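Local atomic coordinates of putative isomerase YbhH (Escherichia coli, PDB entry 6OTV), a protein that probably acts as an isomerase of the PrpF family, related to diaminopimelate epimerase, on a substrate that remains unassigned. Residues Y305-I310 and A316-L321; V265-P270 and A276-G281; S146-I149 and G154-A157; L321-E324 and T329-R332. One frame throughout, in Å; residues are numbered along the deposited sequence. Where two conformers were deposited one is given.

Contact 1 of 4, residues Y305-I310 and A316-L321; sequences YGNINI and ALDVHL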
loop_
_atom_site.group_PDB
_atom_site.type_symbol
_atom_site.label_atom_id
_atom_site.label_comp_id
_atom_site.label_asym_id
_atom_site.label_seq_id
_atom_site.Cartn_x
_atom_site.Cartn_y
_atom_site.Cartn_z
ATOM N N TYR A 305 18.832 8.765 12.477
ATOM C CA TYR A 305 18.201 8.541 11.185
ATOM C C TYR A 305 18.988 9.231 10.074
ATOM O O TYR A 305 19.757 10.169 10.304
ATOM C CB TYR A 305 16.748 9.035 11.182
ATOM C CG TYR A 305 15.811 8.197 12.026
ATOM C CD1 TYR A 305 15.299 8.683 13.224
ATOM C CD2 TYR A 305 15.451 6.914 11.635
ATOM C CE1 TYR A 305 14.443 7.913 14.008
ATOM C CE2 TYR A 305 14.601 6.141 12.408
ATOM C CZ TYR A 305 14.100 6.641 13.592
ATOM O OH TYR A 305 13.256 5.858 14.349
ATOM N N GLY A 306 18.785 8.741 8.850
ATOM C CA GLY A 306 19.483 9.242 7.684
ATOM C C GLY A 306 20.200 8.123 6.950
ATOM O O GLY A 306 19.679 7.005 6.847
ATOM N N ASN A 307 21.387 8.440 6.439
ATOM C CA ASN A 307 22.187 7.480 5.691
ATOM C C ASN A 307 22.962 6.582 6.650
ATOM O O ASN A 307 23.750 7.067 7.470
ATOM C CB ASN A 307 23.140 8.206 4.751
ATOM C CG ASN A 307 23.940 7.252 3.892
ATOM O OD1 ASN A 307 23.490 6.845 2.822
ATOM N ND2 ASN A 307 25.132 6.888 4.354
ATOM N N ILE A 308 22.755 5.276 6.537
ATOM C CA ILE A 308 23.423 4.287 7.376
ATOM C C ILE A 308 24.211 3.368 6.453
ATOM O O ILE A 308 23.626 2.624 5.656
ATOM C CB ILE A 308 22.429 3.498 8.233
ATOM C CG1 ILE A 308 21.654 4.457 9.134
ATOM C CG2 ILE A 308 23.152 2.452 9.053
ATOM C CD1 ILE A 308 20.719 3.771 10.093
ATOM N N ASN A 309 25.534 3.428 6.551
ATOM C CA ASN A 309 26.419 2.665 5.679
ATOM C C ASN A 309 26.778 1.342 6.354
ATOM O O ASN A 309 27.343 1.336 7.455
ATOM C CB ASN A 309 27.666 3.491 5.364
ATOM C CG ASN A 309 28.615 2.787 4.422
ATOM O OD1 ASN A 309 29.533 2.091 4.856
ATOM N ND2 ASN A 309 28.407 2.971 3.124
ATOM N N ILE A 310 26.436 0.229 5.703
ATOM C CA ILE A 310 26.667 -1.118 6.223
ATOM C C ILE A 310 27.823 -1.739 5.451
ATOM O O ILE A 310 27.735 -1.923 4.230
ATOM C CB ILE A 310 25.420 -2.009 6.102
ATOM C CG1 ILE A 310 24.151 -1.262 6.522
ATOM C CG2 ILE A 310 25.602 -3.288 6.914
ATOM C CD1 ILE A 310 24.077 -0.950 7.982
ATOM N N ALA A 316 30.410 -1.905 0.697
ATOM C CA ALA A 316 29.504 -1.262 1.635
ATOM C C ALA A 316 28.218 -0.894 0.915
ATOM O O ALA A 316 28.183 -0.752 -0.309
ATOM C CB ALA A 316 30.130 -0.015 2.277
ATOM N N LEU A 317 27.154 -0.733 1.698
ATOM C CA LEU A 317 25.829 -0.455 1.162
ATOM C C LEU A 317 25.183 0.641 1.994
ATOM O O LEU A 317 25.206 0.580 3.227
ATOM C CB LEU A 317 24.965 -1.723 1.166
ATOM C CG LEU A 317 23.681 -1.756 0.335
ATOM C CD1 LEU A 317 22.484 -1.429 1.195
ATOM C CD2 LEU A 317 23.760 -0.808 -0.855
ATOM N N ASP A 318 24.623 1.644 1.320
ATOM C CA ASP A 318 23.937 2.744 1.988
ATOM C C ASP A 318 22.453 2.431 2.119
ATOM O O ASP A 318 21.793 2.087 1.133
ATOM C CB ASP A 318 24.129 4.052 1.216
ATOM C CG ASP A 318 25.490 4.681 1.454
ATOM O OD1 ASP A 318 25.955 4.686 2.614
ATOM O OD2 ASP A 318 26.093 5.173 0.476
ATOM N N VAL A 319 21.932 2.544 3.338
ATOM C CA VAL A 319 20.505 2.407 3.607
ATOM C C VAL A 319 20.024 3.711 4.221
ATOM O O VAL A 319 20.583 4.174 5.222
ATOM C CB VAL A 319 20.196 1.228 4.546
ATOM C CG1 VAL A 319 18.686 1.085 4.734
ATOM C CG2 VAL A 319 20.798 -0.063 4.014
ATOM N N HIS A 320 19.008 4.313 3.610
ATOM C CA HIS A 320 18.394 5.521 4.143
ATOM C C HIS A 320 17.196 5.127 4.995
ATOM O O HIS A 320 16.277 4.456 4.512
ATOM C CB HIS A 320 17.969 6.468 3.022
ATOM C CG HIS A 320 17.403 7.764 3.516
ATOM N ND1 HIS A 320 16.048 8.016 3.564
ATOM C CD2 HIS A 320 18.010 8.875 3.998
ATOM C CE1 HIS A 320 15.845 9.229 4.047
ATOM N NE2 HIS A 320 17.019 9.772 4.318
ATOM N N LEU A 321 17.217 5.528 6.258
ATOM C CA LEU A 321 16.124 5.282 7.184
ATOM C C LEU A 321 15.337 6.564 7.427
ATOM O O LEU A 321 15.844 7.677 7.260
ATOM C CB LEU A 321 16.646 4.731 8.514
ATOM C CG LEU A 321 17.086 3.270 8.521
ATOM C CD1 LEU A 321 17.280 2.798 9.948
ATOM C CD2 LEU A 321 16.065 2.402 7.810
#
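D318 holds two asparagines of the opposite strand with a single oxygen. Its OD1 accepts from N307 ND2 at 2.9 Å and from N309 ND2 at 3.0 Å, the two donors arriving from opposite faces of the carboxylate and well out of its plane. Both asparagines set CG anti to the backbone N (chi1 -177° and -178°), which carries their short amides toward the acid. A316 CB lies 3.4 Å from N309 OD1.

In the backbone, I308 N gives to V319 O at 2.8 Å and V319 N gives back to I308 O; I310 and L317 repeat this, with I310 N to L317 O at 2.8 Å. These are the arms of the beta hairpin 306-312/315-322, flanked by strands 263-267 and 332-344. G306 sits at backbone angles that suit glycine, because a CB would press on the preceding carbonyl.

Apolar contacts occupy the face of I308, I310, L317, V319 and L321, covered by helix 279-290, where branched aliphatic chains suit the burial. I308 CD1 meets L321 CD1 at 3.6 Å. The Y305 ring turns its edge to L321, CD2 lying 4.0 Å from L321 CB, but it is poorly ordered and its contacts are approximate.

Contact 2 of 4, residues V265-P270 and A276-G281; sequences VRYFMP and ALAITG. With PO4 (phosphate ion), chain I.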
loop_
_atom_site.group_PDB
_atom_site.type_symbol
_atom_site.label_atom_id
_atom_site.label_comp_id
_atom_site.label_asym_id
_atom_site.label_seq_id
_atom_site.Cartn_x
_atom_site.Cartn_y
_atom_site.Cartn_z
ATOM N N VAL A 265 29.376 -6.192 8.991
ATOM C CA VAL A 265 28.542 -7.366 9.205
ATOM C C VAL A 265 29.117 -8.565 8.462
ATOM O O VAL A 265 29.846 -8.434 7.475
ATOM C CB VAL A 265 27.070 -7.133 8.777
ATOM C CG1 VAL A 265 26.476 -5.921 9.491
ATOM C CG2 VAL A 265 26.962 -6.988 7.267
ATOM N N ARG A 266 28.780 -9.750 8.970
ATOM C CA ARG A 266 29.013 -11.020 8.289
ATOM C C ARG A 266 27.678 -11.749 8.247
ATOM O O ARG A 266 27.160 -12.159 9.291
ATOM C CB ARG A 266 30.082 -11.852 9.000
ATOM C CG ARG A 266 31.492 -11.293 8.861
ATOM C CD ARG A 266 31.912 -11.239 7.399
ATOM N NE ARG A 266 33.258 -10.696 7.219
ATOM C CZ ARG A 266 33.530 -9.412 6.996
ATOM N NH1 ARG A 266 32.551 -8.518 6.929
ATOM N NH2 ARG A 266 34.787 -9.017 6.839
ATOM N N TYR A 267 27.125 -11.904 7.047
ATOM C CA TYR A 267 25.750 -12.350 6.848
ATOM C C TYR A 267 25.733 -13.846 6.553
ATOM O O TYR A 267 26.283 -14.288 5.539
ATOM C CB TYR A 267 25.113 -11.558 5.703
ATOM C CG TYR A 267 23.623 -11.746 5.516
ATOM C CD1 TYR A 267 22.714 -11.179 6.399
ATOM C CD2 TYR A 267 23.125 -12.458 4.431
ATOM C CE1 TYR A 267 21.348 -11.335 6.222
ATOM C CE2 TYR A 267 21.760 -12.620 4.245
ATOM C CZ TYR A 267 20.877 -12.056 5.143
ATOM O OH TYR A 267 19.520 -12.214 4.962
ATOM N N PHE A 268 25.099 -14.620 7.427
ATOM C CA PHE A 268 25.029 -16.066 7.266
ATOM C C PHE A 268 23.675 -16.476 6.696
ATOM O O PHE A 268 22.634 -15.938 7.087
ATOM C CB PHE A 268 25.300 -16.771 8.596
ATOM C CG PHE A 268 26.751 -16.757 8.990
ATOM C CD1 PHE A 268 27.587 -17.805 8.633
ATOM C CD2 PHE A 268 27.288 -15.688 9.691
ATOM C CE1 PHE A 268 28.927 -17.793 8.984
ATOM C CE2 PHE A 268 28.628 -15.672 10.044
ATOM C CZ PHE A 268 29.447 -16.725 9.690
ATOM N N MET A 269 23.694 -17.450 5.775
ATOM C CA MET A 269 22.541 -17.698 4.913
ATOM C C MET A 269 21.840 -19.047 5.077
ATOM O O MET A 269 21.390 -19.609 4.070
ATOM C CB MET A 269 22.971 -17.574 3.449
ATOM C CG MET A 269 23.809 -16.350 3.129
ATOM S SD MET A 269 24.520 -16.439 1.470
ATOM C CE MET A 269 25.632 -17.831 1.643
ATOM N N PRO A 270 21.691 -19.609 6.291
ATOM C CA PRO A 270 22.151 -19.302 7.649
ATOM C C PRO A 270 23.424 -20.050 8.023
ATOM O O PRO A 270 23.996 -19.800 9.083
ATOM C CB PRO A 270 20.977 -19.760 8.527
ATOM C CG PRO A 270 19.945 -20.344 7.586
ATOM C CD PRO A 270 20.670 -20.663 6.330
ATOM N N ALA A 276 28.739 -11.013 0.166
ATOM C CA ALA A 276 28.403 -9.602 0.288
ATOM C C ALA A 276 27.359 -9.425 1.381
ATOM O O ALA A 276 27.625 -9.722 2.550
ATOM C CB ALA A 276 27.899 -9.045 -1.045
ATOM N N LEU A 277 26.166 -8.962 1.011
ATOM C CA LEU A 277 25.098 -8.741 1.974
ATOM C C LEU A 277 23.775 -8.628 1.232
ATOM O O LEU A 277 23.685 -7.931 0.219
ATOM C CB LEU A 277 25.349 -7.477 2.807
ATOM C CG LEU A 277 24.199 -7.035 3.713
ATOM C CD1 LEU A 277 23.931 -8.069 4.798
ATOM C CD2 LEU A 277 24.484 -5.671 4.318
ATOM N N ALA A 278 22.754 -9.311 1.744
ATOM C CA ALA A 278 21.424 -9.213 1.159
ATOM C C ALA A 278 20.781 -7.876 1.510
ATOM O O ALA A 278 20.962 -7.350 2.613
ATOM C CB ALA A 278 20.539 -10.361 1.643
ATOM N N ILE A 279 20.027 -7.324 0.555
ATOM C CA ILE A 279 19.342 -6.054 0.781
ATOM C C ILE A 279 18.402 -6.159 1.976
ATOM O O ILE A 279 18.348 -5.258 2.823
ATOM C CB ILE A 279 18.592 -5.617 -0.492
ATOM C CG1 ILE A 279 19.572 -5.431 -1.655
ATOM C CG2 ILE A 279 17.793 -4.342 -0.236
ATOM C CD1 ILE A 279 20.632 -4.390 -1.395
ATOM N N THR A 280 17.653 -7.261 2.067
ATOM C CA THR A 280 16.756 -7.447 3.202
ATOM C C THR A 280 17.531 -7.498 4.510
ATOM O O THR A 280 17.106 -6.915 5.515
ATOM C CB THR A 280 15.925 -8.717 3.022
ATOM O OG1 THR A 280 16.795 -9.848 2.893
ATOM C CG2 THR A 280 15.054 -8.609 1.781
ATOM N N GLY A 281 18.675 -8.184 4.518
ATOM C CA GLY A 281 19.525 -8.160 5.697
ATOM C C GLY A 281 20.006 -6.762 6.030
ATOM O O GLY A 281 20.093 -6.385 7.202
HETATM P P PO4 I . 20.170 -9.554 -2.540
HETATM O O1 PO4 I . 20.592 -10.959 -2.173
HETATM O O2 PO4 I . 20.162 -9.400 -4.041
HETATM O O3 PO4 I . 18.790 -9.276 -1.982
HETATM O O4 PO4 I . 21.152 -8.564 -1.962
HETATM O O HOH W 1 28.431 -11.461 4.770
#
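Y267 and L277 mark the closest backbone approach, 6.1 Å between their CA atoms, too wide for direct strand pairing, and a water bridges the gap: it accepts from Y267 N at 2.7 Å and donates to A276 O at 2.9 Å. Most of the side-chain contact gathers around the Y267 ring. With CG anti to the backbone N (chi1 -171°), the ring extends from the end of its strand to the start of helix 279-290. L277 crosses it at about a right angle, its CD1 3.7 Å from Y267 CD1, while its two methyls also touch V265 CG2.

The packing belongs to the fold of the diaminopimelate epimerase clan, in which each domain wraps a curved beta-sheet around a central helix; here strand 263-267 meets the entry of such a helix. Small residues suit that entry. A278, at the N-cap position, sets its CB 3.7 Å from Y267 CE2 and its N over one ring face, near the rim. G281 brings its CA to 3.7 Å from Y267 CE1, and having no CB avoids the ring.

The helix start also receives a phosphate ion, probably from the crystallisation liquor. I279 N donates to phosphate O4 at 3.0 Å, with a weaker bond to O3; G94 N and N95 ND2 bind the same ion, consistent with an anion-binding pocket between two helix starts.

Contact 3 of 4, residues S146-I149 and G154-A157; sequences SARI and GTAA. With EDO (1,2-ethanediol), chain P.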
loop_
_atom_site.group_PDB
_atom_site.type_symbol
_atom_site.label_atom_id
_atom_site.label_comp_id
_atom_site.label_asym_id
_atom_site.label_seq_id
_atom_site.Cartn_x
_atom_site.Cartn_y
_atom_site.Cartn_z
ATOM N N SER A 146 24.979 9.148 -13.142
ATOM C CA SER A 146 26.220 9.305 -12.395
ATOM C C SER A 146 26.242 8.522 -11.088
ATOM O O SER A 146 27.211 8.642 -10.330
ATOM C CB SER A 146 26.474 10.789 -12.105
ATOM O OG SER A 146 25.384 11.360 -11.403
ATOM N N ALA A 147 25.209 7.735 -10.798
ATOM C CA ALA A 147 25.200 6.945 -9.576
ATOM C C ALA A 147 26.194 5.794 -9.675
ATOM O O ALA A 147 26.469 5.268 -10.757
ATOM C CB ALA A 147 23.799 6.403 -9.293
ATOM N N ARG A 148 26.728 5.401 -8.523
ATOM C CA ARG A 148 27.762 4.380 -8.453
ATOM C C ARG A 148 27.462 3.436 -7.299
ATOM O O ARG A 148 27.061 3.876 -6.220
ATOM C CB ARG A 148 29.144 5.018 -8.270
ATOM C CG ARG A 148 30.301 4.039 -8.305
ATOM C CD ARG A 148 31.615 4.729 -7.954
ATOM N NE ARG A 148 31.787 5.990 -8.672
ATOM C CZ ARG A 148 32.325 6.097 -9.884
ATOM N NH1 ARG A 148 32.745 5.016 -10.529
ATOM N NH2 ARG A 148 32.441 7.291 -10.455
ATOM N N ILE A 149 27.653 2.138 -7.535
ATOM C CA ILE A 149 27.475 1.118 -6.509
ATOM C C ILE A 149 28.664 0.170 -6.550
ATOM O O ILE A 149 29.280 -0.038 -7.601
ATOM C CB ILE A 149 26.154 0.335 -6.689
ATOM C CG1 ILE A 149 26.089 -0.302 -8.084
ATOM C CG2 ILE A 149 24.949 1.238 -6.441
ATOM C CD1 ILE A 149 24.882 -1.195 -8.292
ATOM N N GLY A 154 31.825 1.707 -13.565
ATOM C CA GLY A 154 31.188 2.855 -14.179
ATOM C C GLY A 154 30.043 3.427 -13.354
ATOM O O GLY A 154 29.872 3.143 -12.165
ATOM N N THR A 155 29.247 4.255 -14.022
ATOM C CA THR A 155 28.106 4.907 -13.402
ATOM C C THR A 155 26.868 4.699 -14.259
ATOM O O THR A 155 26.959 4.507 -15.474
ATOM C CB THR A 155 28.350 6.413 -13.201
ATOM O OG1 THR A 155 28.662 7.023 -14.460
ATOM C CG2 THR A 155 29.498 6.647 -12.223
ATOM N N ALA A 156 25.706 4.742 -13.614
ATOM C CA ALA A 156 24.434 4.614 -14.309
ATOM C C ALA A 156 23.387 5.423 -13.555
ATOM O O ALA A 156 23.677 6.061 -12.540
ATOM C CB ALA A 156 24.012 3.148 -14.446
ATOM N N ALA A 157 22.163 5.388 -14.068
ATOM C CA ALA A 157 21.070 6.114 -13.446
ATOM C C ALA A 157 20.683 5.457 -12.123
ATOM O O ALA A 157 20.576 4.230 -12.045
ATOM C CB ALA A 157 19.858 6.160 -14.378
HETATM C C1 EDO P . 32.590 1.192 -8.311
HETATM O O1 EDO P . 31.493 0.285 -8.456
HETATM C C2 EDO P . 33.121 1.593 -9.685
HETATM O O2 EDO P . 32.133 2.344 -10.402
HETATM O O HOH W 2 28.704 1.446 -10.276
#
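The R148 guanidinium has the methyl of T155 over one face, near the rim, with T155 CG2 3.5 Å from R148 NH2; at its edge lies a 1,2-ethanediol, probably from the crystallisation liquor, whose O2 accepts from R148 NH1 at 2.7 Å. The contact is a single antiparallel bridge closing a tight return within the long loop between strands 129-135 and 158-163. A147 and A156 form its hydrogen-bonded pair: A156 N gives to A147 O at 3.0 Å, and A147 N gives to A156 O at 2.9 Å along a more bent path of 130°. Alanine suits these two places, since both CB groups pack against T338 of strand 332-344.

G154 adopts a positive phi (70°), which glycine accepts readily. R148 bends at chi3 (-47°), which lays its guanidinium over the T155 methyl. T155 keeps its hydroxyl occupied with G145 O and turns its methyl to the arginine. A water accepts from I149 N at 3.0 Å and lies 2.8 Å from G154 O, linking the two segments. Beside the bridge, T155 CA comes within 3.1 Å of A147 O in a CA-H...O contact.

Contact 4 of 4, residues L321-E324 and T329-R332; sequences LSNE and TTLR. With EDO (1,2-ethanediol), chain O; EDO (1,2-ethanediol), chain D.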
loop_
_atom_site.group_PDB
_atom_site.type_symbol
_atom_site.label_atom_id
_atom_site.label_comp_id
_atom_site.label_asym_id
_atom_site.label_seq_id
_atom_site.Cartn_x
_atom_site.Cartn_y
_atom_site.Cartn_z
ATOM N N LEU A 321 17.217 5.528 6.258
ATOM C CA LEU A 321 16.124 5.282 7.184
ATOM C C LEU A 321 15.337 6.564 7.427
ATOM O O LEU A 321 15.844 7.677 7.260
ATOM C CB LEU A 321 16.646 4.731 8.514
ATOM C CG LEU A 321 17.086 3.270 8.521
ATOM C CD1 LEU A 321 17.280 2.798 9.948
ATOM C CD2 LEU A 321 16.065 2.402 7.810
ATOM N N SER A 322 14.084 6.388 7.835
ATOM C CA SER A 322 13.150 7.490 8.014
ATOM C C SER A 322 11.956 6.978 8.806
ATOM O O SER A 322 11.558 5.818 8.665
ATOM C CB SER A 322 12.699 8.057 6.662
ATOM O OG SER A 322 11.500 8.799 6.784
ATOM N N ASN A 323 11.390 7.848 9.638
ATOM C CA ASN A 323 10.240 7.452 10.447
ATOM C C ASN A 323 9.427 8.695 10.782
ATOM O O ASN A 323 9.916 9.578 11.492
ATOM C CB ASN A 323 10.697 6.731 11.712
ATOM C CG ASN A 323 9.574 5.956 12.379
ATOM O OD1 ASN A 323 8.395 6.253 12.184
ATOM N ND2 ASN A 323 9.938 4.954 13.174
ATOM N N GLU A 324 8.197 8.761 10.275
ATOM C CA GLU A 324 7.278 9.840 10.612
ATOM C C GLU A 324 6.379 9.505 11.791
ATOM O O GLU A 324 5.618 10.372 12.234
ATOM C CB GLU A 324 6.403 10.200 9.407
ATOM C CG GLU A 324 7.153 10.859 8.264
ATOM C CD GLU A 324 7.375 12.341 8.485
ATOM O OE1 GLU A 324 6.894 12.873 9.510
ATOM O OE2 GLU A 324 8.026 12.977 7.629
ATOM N N THR A 329 7.119 0.145 13.860
ATOM C CA THR A 329 6.338 -0.399 12.756
ATOM C C THR A 329 6.245 0.564 11.582
ATOM O O THR A 329 5.930 0.133 10.468
ATOM C CB THR A 329 4.932 -0.761 13.232
ATOM O OG1 THR A 329 4.306 0.402 13.787
ATOM C CG2 THR A 329 4.994 -1.852 14.287
ATOM N N THR A 330 6.504 1.850 11.803
ATOM C CA THR A 330 6.451 2.848 10.745
ATOM C C THR A 330 7.833 3.208 10.215
ATOM O O THR A 330 7.958 4.150 9.429
ATOM C CB THR A 330 5.730 4.105 11.240
ATOM O OG1 THR A 330 6.407 4.627 12.392
ATOM C CG2 THR A 330 4.288 3.780 11.608
ATOM N N LEU A 331 8.867 2.482 10.629
ATOM C CA LEU A 331 10.219 2.747 10.152
ATOM C C LEU A 331 10.322 2.392 8.673
ATOM O O LEU A 331 10.012 1.263 8.277
ATOM C CB LEU A 331 11.225 1.948 10.979
ATOM C CG LEU A 331 12.707 2.108 10.637
ATOM C CD1 LEU A 331 13.103 3.570 10.698
ATOM C CD2 LEU A 331 13.567 1.282 11.581
ATOM N N ARG A 332 10.756 3.347 7.855
ATOM C CA ARG A 332 10.824 3.180 6.408
ATOM C C ARG A 332 12.279 3.169 5.959
ATOM O O ARG A 332 13.062 4.042 6.353
ATOM C CB ARG A 332 10.060 4.297 5.695
ATOM C CG ARG A 332 9.558 3.936 4.300
ATOM C CD ARG A 332 9.014 5.166 3.591
ATOM N NE ARG A 332 10.065 6.160 3.392
ATOM C CZ ARG A 332 9.858 7.390 2.937
ATOM N NH1 ARG A 332 8.631 7.789 2.633
ATOM N NH2 ARG A 332 10.881 8.223 2.790
HETATM C C1 EDO O . 6.488 6.967 7.601
HETATM O O1 EDO O . 6.980 6.544 8.880
HETATM C C2 EDO O . 7.590 6.902 6.547
HETATM O O2 EDO O . 8.591 7.888 6.825
HETATM C C1 EDO D . 7.897 -1.107 7.610
HETATM O O1 EDO D . 6.536 -0.991 8.033
HETATM C C2 EDO D . 8.099 -0.275 6.348
HETATM O O2 EDO D . 9.258 -0.720 5.635
#
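N323 OD1 accepts two bonds, from T330 OG1 at 2.6 Å, tilted 21° from the carbonyl plane, and from G325 N. T330 OG1 also lies within bonding reach of D327 O, so its one proton may be shared between the two. At the other end of the same amide, N323 ND2 reaches D327 O, which fixes the flip of the amide. Asparagine suits this place because its short amide can accept and donate at once.

S322 and R332 form a hydrogen-bonded antiparallel pair where the turn between strands 315-322 and 332-344 opens into their pairing. R332 N gives to S322 O at 2.7 Å, whereas the return from S322 N to R332 O is weak. L331 swings a methyl over the strand end: CD1 lies 3.4 Å from S322 O and is also near L321 CD2.

A 1,2-ethanediol, probably from the crystallisation liquor, bridges the two segments. Its O1 accepts from E324 N at 2.9 Å and donates to T330 O at 2.6 Å; its O2 bonds S322 OG at 3.0 Å and lies over one face of the R332 guanidinium. E324, T330 and R332 also pack against S66, S67 and P69 of the second subunit. The turn is thus tied largely by polar groups, and the diol, able to donate and accept, joins the backbone N of E324 to the carbonyl O of T330.

Contacts 1, 2 and 4 form a continuous run in one lobe of the chain. Contact 1 abuts contact 2, their centres about 15 Å apart, through I310 CG2 against L277 CD2 at 3.7 Å; strands 306-312 and 263-267 are sheet neighbours. At its other end contact 1 shares L321 with contact 4, and Y305 CE2 packs on L331 CD1 at 3.4 Å. The phosphate marks a probable anion pocket at contact 2, whereas contact 4 lies about 21 Å from contact 2, centre to centre, and packs against the second subunit. Contact 3 stands apart, its nearest atoms about 6 Å from contact 1 and about 9 Å from contact 2, although D150, just past its first segment, bonds A316 N.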